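Phage tail sheath protein (Desulfitobacterium hafniense, PDB 3HXL) probably forms the contractile tail sheath of a phage or phage-like particle as a repeated building block, as in other myovirus sheath proteins. Local coordinates at residues T129-S134 with L167-G172; G245-K250 with A268-A273; A301-A306 with L313-D318. All blocks are in the same frame, centred on the assembly; numbering follows the deposited sequence.

Contact 1: T129-S134 with L167-G172; sequences TKFDVS and LTETAG
The ring of Phe131 lies under the side chain of Leu167, whose CB stands over the ring centre. Leu167 CB is 4.2 Å from the Phe131 centroid and only 5° off the ring normal, a CH-pi contact over the face. Leu167 continues past the same face in the opposite sense to Phe131, so that Leu167 CD1 comes to 4.1 Å from Phe131 CD1, near the root of the ring, while Leu167 O, above the plane but beyond the rim on the CE2-CZ side, is 3.8 Å from Phe131 CZ. Phe131 holds CG beside its own backbone N and anti to the carbonyl carbon (chi1 -59°), which swings the ring toward residues 167-169. These residues cross the face of strand 131-137 in the beta-sandwich domain before the chain enters strand 170-174 of the same four-stranded antiparallel sheet. At the ring edge, near its plane, Glu169 CG is 4.2 Å from Phe131 CE2; the carboxylate extends beyond, with OE2 hydrogen-bonded to the backbone N of Glu123. Two residues along the strand, Val133 uses the methyl beside its backbone N, CG2, to reach Leu167 CD1 at 4.2 Å. Leu167 also packs on Val147 and Ile150, and Phe131 on Ile121.

Contact 2: G245-K250 with A268-A273; sequences GVISVK and AWVAGA
Ala273 N donates to Trp269 O at 2.7 Å, a bond of the helical turn that carries Val270 toward Ile247 and Val249. This is a helix-on-sheet contact in the subtilisin-like alpha/beta domain: helix 263-276 covers strand 246-255 of the mixed central sheet, and the three residues that meet are all buried and aliphatic. Val270 is the one residue of segment 268-273 that touches the strand segment, and both its methyls are used. Val249 directs one methyl at it, the CG2 that lies beside its own backbone N with CG1 anti to that N (chi1 -176°). Val249 CG2 comes to 3.7 Å from Val270 CG2 and 4.1 Å from Val270 CG1, thus sitting across the fork of the valine, although the two side chains run past each other in opposite senses. Val270 CG1 also meets Ile247 CG2 at 4.2 Å. Between Ile247 and Val249, Ser248 points away from the helix, and its OG is hydrogen-bonded to the backbone N of Tyr238. On the helix, Trp269 NE1 bonds to Asp289 OD1 and the indole stacks with Tyr288, two interactions that fix the turn of its ring. Ala273 CB lies 3.8 Å above one face of the Trp269 indole, offset toward its rim, and Val270 CG2 lies in the indole plane at its edge.

Contact 3: A301-A306 with L313-D318; sequences AQIIAA and LFTASD
Helix 300-308 and strand 314-317 are consecutive elements of the subtilisin-like domain, joined by a short connection, and they pack through Ile303 and Ala306 on the helix against Leu313 and Thr315 at the strand. The contact is mainly aliphatic, with no hydrogen bond between the segments. Leu313 is its pivot. Its CG is wedged between the backbone N and the carbonyl carbon (chi1 63°), a strained setting for a leucine, and chi2 of 101° departs from the usual staggered values. From there its two methyls spread to different partners. Leu313 CD2 presses on Ala306 CB at 3.4 Å, closer than ordinary carbon-carbon contact, which makes the packing tight at this point. Leu313 CD1 faces the beta-branch of Ile303, whose CG2 is 4.3 Å from Leu313 CD1. The longer arm of Ile303 goes on to the strand: its CB leaves the helix roughly alongside the other segment, but with CG1 beside the backbone N (chi1 -66°) and the chain then extended (chi2 175°), Ile303 CD1 reaches 3.8 Å from Thr315 OG1. The two side chains meet at a slant, a methyl against a hydroxyl, hence van der Waals packing; the polar partner of Thr315 OG1 is Glu324 OE1, to which it is hydrogen-bonded. Glu324 also touches Ile303 and Leu313, and its backbone pairs with that of Leu313. Residues 314-317 thus form an antiparallel hairpin with strand 320-323, whose partner bonds include Thr315 with Leu322. Helix 300-308 packs against the Leu313 and Thr315 side of this hairpin, while Phe314 reaches strand 246-255 and helix 263-276.

In the fold
Contacts 2 and 3 are neighbours in the subtilisin-like domain, with centres 16 Å apart, whereas contact 1 belongs to the separate beta-sandwich domain. Its centre is 51 Å from that of contact 2 and 61 Å from that of contact 3, and even the nearest atoms of contacts 1 and 2 are about 35 Å apart. Phe314 of contact 3 links the close pair: its CZ is 3.8 Å from Val270 CG2, and its ring also touches Val249 and Trp269. A second junction brings Lys250 CD to 3.9 Å from Ala306 CB, while Lys250 NZ forms a salt bridge with Glu311, between the segments of contact 3.

Contact 1: T129-S134 with L167-G172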
loop_
_atom_site.group_PDB
_atom_site.type_symbol
_atom_site.label_atom_id
_atom_site.label_comp_id
_atom_site.label_asym_id
_atom_site.label_seq_id
_atom_site.Cartn_x
_atom_site.Cartn_y
_atom_site.Cartn_z
ATOM N N THR A 129 -13.911 -41.310 28.387
ATOM C CA THR A 129 -13.808 -41.923 27.068
ATOM C C THR A 129 -13.544 -40.863 26.005
ATOM O O THR A 129 -13.509 -41.162 24.810
ATOM C CB THR A 129 -15.094 -42.671 26.675
ATOM O OG1 THR A 129 -16.115 -41.725 26.337
ATOM C CG2 THR A 129 -15.576 -43.542 27.824
ATOM N N LYS A 130 -13.365 -39.623 26.443
ATOM C CA LYS A 130 -13.111 -38.524 25.521
ATOM C C LYS A 130 -11.840 -37.766 25.884
ATOM O O LYS A 130 -11.336 -37.879 27.000
ATOM C CB LYS A 130 -14.303 -37.569 25.514
ATOM C CG LYS A 130 -15.584 -38.196 25.005
ATOM C CD LYS A 130 -16.734 -37.213 25.079
ATOM C CE LYS A 130 -17.991 -37.803 24.468
ATOM N NZ LYS A 130 -17.762 -38.159 23.041
ATOM N N PHE A 131 -11.316 -37.001 24.935
ATOM C CA PHE A 131 -10.105 -36.233 25.180
ATOM C C PHE A 131 -10.343 -34.758 24.894
ATOM O O PHE A 131 -11.154 -34.407 24.040
ATOM C CB PHE A 131 -8.951 -36.712 24.286
ATOM C CG PHE A 131 -8.593 -38.158 24.464
ATOM C CD1 PHE A 131 -9.396 -39.159 23.930
ATOM C CD2 PHE A 131 -7.433 -38.518 25.145
ATOM C CE1 PHE A 131 -9.051 -40.501 24.068
ATOM C CE2 PHE A 131 -7.078 -39.859 25.290
ATOM C CZ PHE A 131 -7.889 -40.851 24.748
ATOM N N ASP A 132 -9.639 -33.900 25.619
ATOM C CA ASP A 132 -9.744 -32.468 25.398
ATOM C C ASP A 132 -8.485 -32.062 24.647
ATOM O O ASP A 132 -7.397 -32.029 25.224
ATOM C CB ASP A 132 -9.832 -31.705 26.725
ATOM C CG ASP A 132 -11.170 -31.888 27.418
ATOM O OD1 ASP A 132 -12.215 -31.843 26.735
ATOM O OD2 ASP A 132 -11.179 -32.065 28.653
ATOM N N VAL A 133 -8.628 -31.782 23.354
ATOM C CA VAL A 133 -7.489 -31.383 22.533
ATOM C C VAL A 133 -7.461 -29.865 22.423
ATOM O O VAL A 133 -8.326 -29.253 21.796
ATOM C CB VAL A 133 -7.570 -31.998 21.117
ATOM C CG1 VAL A 133 -6.310 -31.657 20.327
ATOM C CG2 VAL A 133 -7.736 -33.502 21.222
ATOM N N SER A 134 -6.460 -29.261 23.047
ATOM C CA SER A 134 -6.344 -27.816 23.028
ATOM C C SER A 134 -5.138 -27.340 22.233
ATOM O O SER A 134 -4.086 -27.987 22.210
ATOM C CB SER A 134 -6.280 -27.289 24.463
ATOM O OG SER A 134 -7.477 -27.598 25.156
ATOM N N LEU A 167 -6.301 -41.365 19.980
ATOM C CA LEU A 167 -5.480 -40.283 20.488
ATOM C C LEU A 167 -4.674 -40.743 21.695
ATOM O O LEU A 167 -5.022 -41.724 22.358
ATOM C CB LEU A 167 -6.365 -39.103 20.889
ATOM C CG LEU A 167 -7.044 -38.322 19.758
ATOM C CD1 LEU A 167 -8.240 -37.555 20.310
ATOM C CD2 LEU A 167 -6.040 -37.373 19.109
ATOM N N THR A 168 -3.595 -40.016 21.963
ATOM C CA THR A 168 -2.701 -40.273 23.085
ATOM C C THR A 168 -2.517 -38.949 23.821
ATOM O O THR A 168 -2.405 -37.899 23.191
ATOM C CB THR A 168 -1.315 -40.764 22.604
ATOM O OG1 THR A 168 -1.420 -42.112 22.130
ATOM C CG2 THR A 168 -0.299 -40.699 23.736
ATOM N N GLU A 169 -2.484 -38.997 25.147
ATOM C CA GLU A 169 -2.322 -37.785 25.947
ATOM C C GLU A 169 -0.946 -37.143 25.832
ATOM O O GLU A 169 0.018 -37.768 25.398
ATOM C CB GLU A 169 -2.592 -38.077 27.424
ATOM C CG GLU A 169 -4.055 -38.230 27.791
ATOM C CD GLU A 169 -4.257 -38.338 29.294
ATOM O OE1 GLU A 169 -3.749 -39.309 29.895
ATOM O OE2 GLU A 169 -4.916 -37.447 29.871
ATOM N N THR A 170 -0.873 -35.877 26.228
ATOM C CA THR A 170 0.378 -35.131 26.231
ATOM C C THR A 170 0.180 -33.865 27.044
ATOM O O THR A 170 -0.794 -33.138 26.852
ATOM C CB THR A 170 0.855 -34.757 24.798
ATOM O OG1 THR A 170 2.031 -33.943 24.890
ATOM C CG2 THR A 170 -0.222 -33.997 24.038
ATOM N N ALA A 171 1.097 -33.616 27.970
ATOM C CA ALA A 171 1.023 -32.434 28.814
ATOM C C ALA A 171 1.393 -31.213 27.986
ATOM O O ALA A 171 0.946 -30.103 28.264
ATOM C CB ALA A 171 1.974 -32.577 30.004
ATOM N N GLY A 172 2.209 -31.427 26.960
ATOM C CA GLY A 172 2.622 -30.325 26.112
ATOM C C GLY A 172 3.537 -30.794 25.006
ATOM O O GLY A 172 4.634 -31.286 25.268
#

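Contact 2: G245-K250 with A268-A273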
loop_
_atom_site.group_PDB
_atom_site.type_symbol
_atom_site.label_atom_id
_atom_site.label_comp_id
_atom_site.label_asym_id
_atom_site.label_seq_id
_atom_site.Cartn_x
_atom_site.Cartn_y
_atom_site.Cartn_z
ATOM N N GLY A 245 8.066 9.416 -10.298
ATOM C CA GLY A 245 7.281 8.291 -9.832
ATOM C C GLY A 245 7.927 7.597 -8.646
ATOM O O GLY A 245 7.373 6.643 -8.104
ATOM N N VAL A 246 9.094 8.079 -8.228
ATOM C CA VAL A 246 9.803 7.463 -7.108
ATOM C C VAL A 246 10.166 8.428 -5.983
ATOM O O VAL A 246 10.761 9.472 -6.220
ATOM C CB VAL A 246 11.118 6.792 -7.578
ATOM C CG1 VAL A 246 11.862 6.213 -6.386
ATOM C CG2 VAL A 246 10.816 5.711 -8.599
ATOM N N ILE A 247 9.794 8.073 -4.757
ATOM C CA ILE A 247 10.130 8.888 -3.598
ATOM C C ILE A 247 11.232 8.141 -2.858
ATOM O O ILE A 247 11.137 6.931 -2.654
ATOM C CB ILE A 247 8.912 9.073 -2.652
ATOM C CG1 ILE A 247 7.828 9.891 -3.365
ATOM C CG2 ILE A 247 9.356 9.764 -1.366
ATOM C CD1 ILE A 247 6.457 9.854 -2.674
ATOM N N SER A 248 12.285 8.855 -2.478
ATOM C CA SER A 248 13.414 8.242 -1.773
ATOM C C SER A 248 13.590 8.768 -0.348
ATOM O O SER A 248 14.012 9.906 -0.144
ATOM C CB SER A 248 14.713 8.476 -2.556
ATOM O OG SER A 248 15.820 7.858 -1.918
ATOM N N VAL A 249 13.283 7.920 0.629
ATOM C CA VAL A 249 13.409 8.278 2.043
ATOM C C VAL A 249 14.869 8.112 2.468
ATOM O O VAL A 249 15.437 7.027 2.336
ATOM C CB VAL A 249 12.524 7.368 2.921
ATOM C CG1 VAL A 249 12.587 7.816 4.374
ATOM C CG2 VAL A 249 11.091 7.389 2.407
ATOM N N LYS A 250 15.465 9.187 2.981
ATOM C CA LYS A 250 16.871 9.180 3.391
ATOM C C LYS A 250 17.134 8.680 4.806
ATOM O O LYS A 250 18.038 7.861 5.032
ATOM C CB LYS A 250 17.465 10.590 3.246
ATOM C CG LYS A 250 18.990 10.663 3.414
ATOM C CD LYS A 250 19.497 12.094 3.277
ATOM C CE LYS A 250 21.028 12.168 3.313
ATOM N NZ LYS A 250 21.656 11.446 2.160
ATOM N N ALA A 268 7.295 2.620 4.807
ATOM C CA ALA A 268 5.924 2.175 5.071
ATOM C C ALA A 268 5.015 3.367 5.362
ATOM O O ALA A 268 3.975 3.539 4.718
ATOM C CB ALA A 268 5.906 1.201 6.253
ATOM N N TRP A 269 5.398 4.181 6.342
ATOM C CA TRP A 269 4.600 5.359 6.688
ATOM C C TRP A 269 4.569 6.359 5.539
ATOM O O TRP A 269 3.517 6.909 5.210
ATOM C CB TRP A 269 5.163 6.058 7.928
ATOM C CG TRP A 269 4.353 7.255 8.350
ATOM C CD1 TRP A 269 3.279 7.260 9.194
ATOM C CD2 TRP A 269 4.533 8.607 7.920
ATOM N NE1 TRP A 269 2.780 8.535 9.323
ATOM C CE2 TRP A 269 3.534 9.385 8.556
ATOM C CE3 TRP A 269 5.448 9.244 7.070
ATOM C CZ2 TRP A 269 3.412 10.764 8.354
ATOM C CZ3 TRP A 269 5.327 10.623 6.870
ATOM C CH2 TRP A 269 4.317 11.367 7.518
ATOM N N VAL A 270 5.723 6.606 4.924
ATOM C CA VAL A 270 5.768 7.563 3.824
ATOM C C VAL A 270 4.816 7.169 2.694
ATOM O O VAL A 270 4.121 8.023 2.134
ATOM C CB VAL A 270 7.201 7.724 3.264
ATOM C CG1 VAL A 270 7.200 8.696 2.086
ATOM C CG2 VAL A 270 8.114 8.244 4.355
ATOM N N ALA A 271 4.779 5.879 2.373
ATOM C CA ALA A 271 3.907 5.373 1.316
ATOM C C ALA A 271 2.447 5.518 1.731
ATOM O O ALA A 271 1.600 5.904 0.929
ATOM C CB ALA A 271 4.227 3.910 1.037
ATOM N N GLY A 272 2.165 5.198 2.989
ATOM C CA GLY A 272 0.800 5.306 3.491
ATOM C C GLY A 272 0.341 6.747 3.521
ATOM O O GLY A 272 -0.797 7.058 3.161
ATOM N N ALA A 273 1.233 7.636 3.951
ATOM C CA ALA A 273 0.927 9.067 4.030
ATOM C C ALA A 273 0.717 9.687 2.657
ATOM O O ALA A 273 -0.135 10.558 2.470
ATOM C CB ALA A 273 2.055 9.799 4.767
#

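Contact 3: A301-A306 with L313-D318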
loop_
_atom_site.group_PDB
_atom_site.type_symbol
_atom_site.label_atom_id
_atom_site.label_comp_id
_atom_site.label_asym_id
_atom_site.label_seq_id
_atom_site.Cartn_x
_atom_site.Cartn_y
_atom_site.Cartn_z
ATOM N N ALA A 301 23.559 22.345 6.069
ATOM C CA ALA A 301 24.196 22.103 4.778
ATOM C C ALA A 301 23.839 20.725 4.230
ATOM O O ALA A 301 23.606 20.558 3.031
ATOM C CB ALA A 301 25.717 22.234 4.905
ATOM N N GLN A 302 23.807 19.731 5.105
ATOM C CA GLN A 302 23.479 18.379 4.674
ATOM C C GLN A 302 22.033 18.274 4.202
ATOM O O GLN A 302 21.733 17.532 3.274
ATOM C CB GLN A 302 23.709 17.393 5.808
ATOM C CG GLN A 302 25.139 17.327 6.279
ATOM C CD GLN A 302 25.305 16.329 7.397
ATOM O OE1 GLN A 302 24.604 16.394 8.403
ATOM N NE2 GLN A 302 26.235 15.397 7.227
ATOM N N ILE A 303 21.134 19.007 4.851
ATOM C CA ILE A 303 19.727 18.976 4.462
ATOM C C ILE A 303 19.563 19.580 3.069
ATOM O O ILE A 303 18.884 19.017 2.211
ATOM C CB ILE A 303 18.854 19.754 5.473
ATOM C CG1 ILE A 303 18.870 19.035 6.825
ATOM C CG2 ILE A 303 17.428 19.888 4.940
ATOM C CD1 ILE A 303 18.149 19.772 7.934
ATOM N N ILE A 304 20.197 20.728 2.850
ATOM C CA ILE A 304 20.135 21.407 1.566
ATOM C C ILE A 304 20.677 20.518 0.457
ATOM O O ILE A 304 20.085 20.414 -0.617
ATOM C CB ILE A 304 20.929 22.732 1.611
ATOM C CG1 ILE A 304 20.221 23.701 2.560
ATOM C CG2 ILE A 304 21.076 23.319 0.206
ATOM C CD1 ILE A 304 20.939 25.020 2.776
ATOM N N ALA A 305 21.800 19.864 0.722
ATOM C CA ALA A 305 22.400 18.980 -0.267
ATOM C C ALA A 305 21.459 17.820 -0.572
ATOM O O ALA A 305 21.313 17.412 -1.724
ATOM C CB ALA A 305 23.731 18.449 0.251
ATOM N N ALA A 306 20.819 17.295 0.469
ATOM C CA ALA A 306 19.900 16.172 0.324
ATOM C C ALA A 306 18.668 16.551 -0.490
ATOM O O ALA A 306 18.214 15.778 -1.332
ATOM C CB ALA A 306 19.486 15.666 1.702
ATOM N N LEU A 313 13.314 13.494 3.424
ATOM C CA LEU A 313 13.921 13.307 4.733
ATOM C C LEU A 313 13.163 13.986 5.869
ATOM O O LEU A 313 12.411 14.938 5.652
ATOM C CB LEU A 313 15.355 13.842 4.705
ATOM C CG LEU A 313 15.450 15.347 4.440
ATOM C CD1 LEU A 313 15.684 16.090 5.756
ATOM C CD2 LEU A 313 16.592 15.624 3.481
ATOM N N PHE A 314 13.387 13.487 7.082
ATOM C CA PHE A 314 12.754 14.021 8.281
ATOM C C PHE A 314 13.735 14.900 9.038
ATOM O O PHE A 314 14.941 14.641 9.045
ATOM C CB PHE A 314 12.311 12.872 9.192
ATOM C CG PHE A 314 11.334 11.939 8.548
ATOM C CD1 PHE A 314 9.985 12.275 8.463
ATOM C CD2 PHE A 314 11.765 10.736 7.995
ATOM C CE1 PHE A 314 9.085 11.435 7.825
ATOM C CE2 PHE A 314 10.870 9.888 7.355
ATOM C CZ PHE A 314 9.527 10.235 7.271
ATOM N N THR A 315 13.208 15.940 9.674
ATOM C CA THR A 315 14.015 16.858 10.462
ATOM C C THR A 315 13.349 16.990 11.827
ATOM O O THR A 315 12.125 17.136 11.918
ATOM C CB THR A 315 14.099 18.252 9.783
ATOM O OG1 THR A 315 14.720 18.119 8.497
ATOM C CG2 THR A 315 14.911 19.220 10.638
ATOM N N ALA A 316 14.150 16.919 12.885
ATOM C CA ALA A 316 13.621 17.016 14.245
ATOM C C ALA A 316 13.294 18.461 14.602
ATOM O O ALA A 316 14.052 19.371 14.279
ATOM C CB ALA A 316 14.628 16.448 15.240
ATOM N N SER A 317 12.161 18.663 15.267
ATOM C CA SER A 317 11.731 19.999 15.670
ATOM C C SER A 317 10.630 19.917 16.721
ATOM O O SER A 317 9.628 19.238 16.518
ATOM C CB SER A 317 11.223 20.772 14.452
ATOM O OG SER A 317 10.641 22.010 14.832
ATOM N N ASP A 318 10.827 20.591 17.851
ATOM C CA ASP A 318 9.828 20.602 18.921
ATOM C C ASP A 318 9.361 19.184 19.284
ATOM O O ASP A 318 8.165 18.929 19.435
ATOM C CB ASP A 318 8.631 21.461 18.486
ATOM C CG ASP A 318 7.659 21.744 19.622
ATOM O OD1 ASP A 318 8.090 22.318 20.647
ATOM O OD2 ASP A 318 6.461 21.403 19.482
#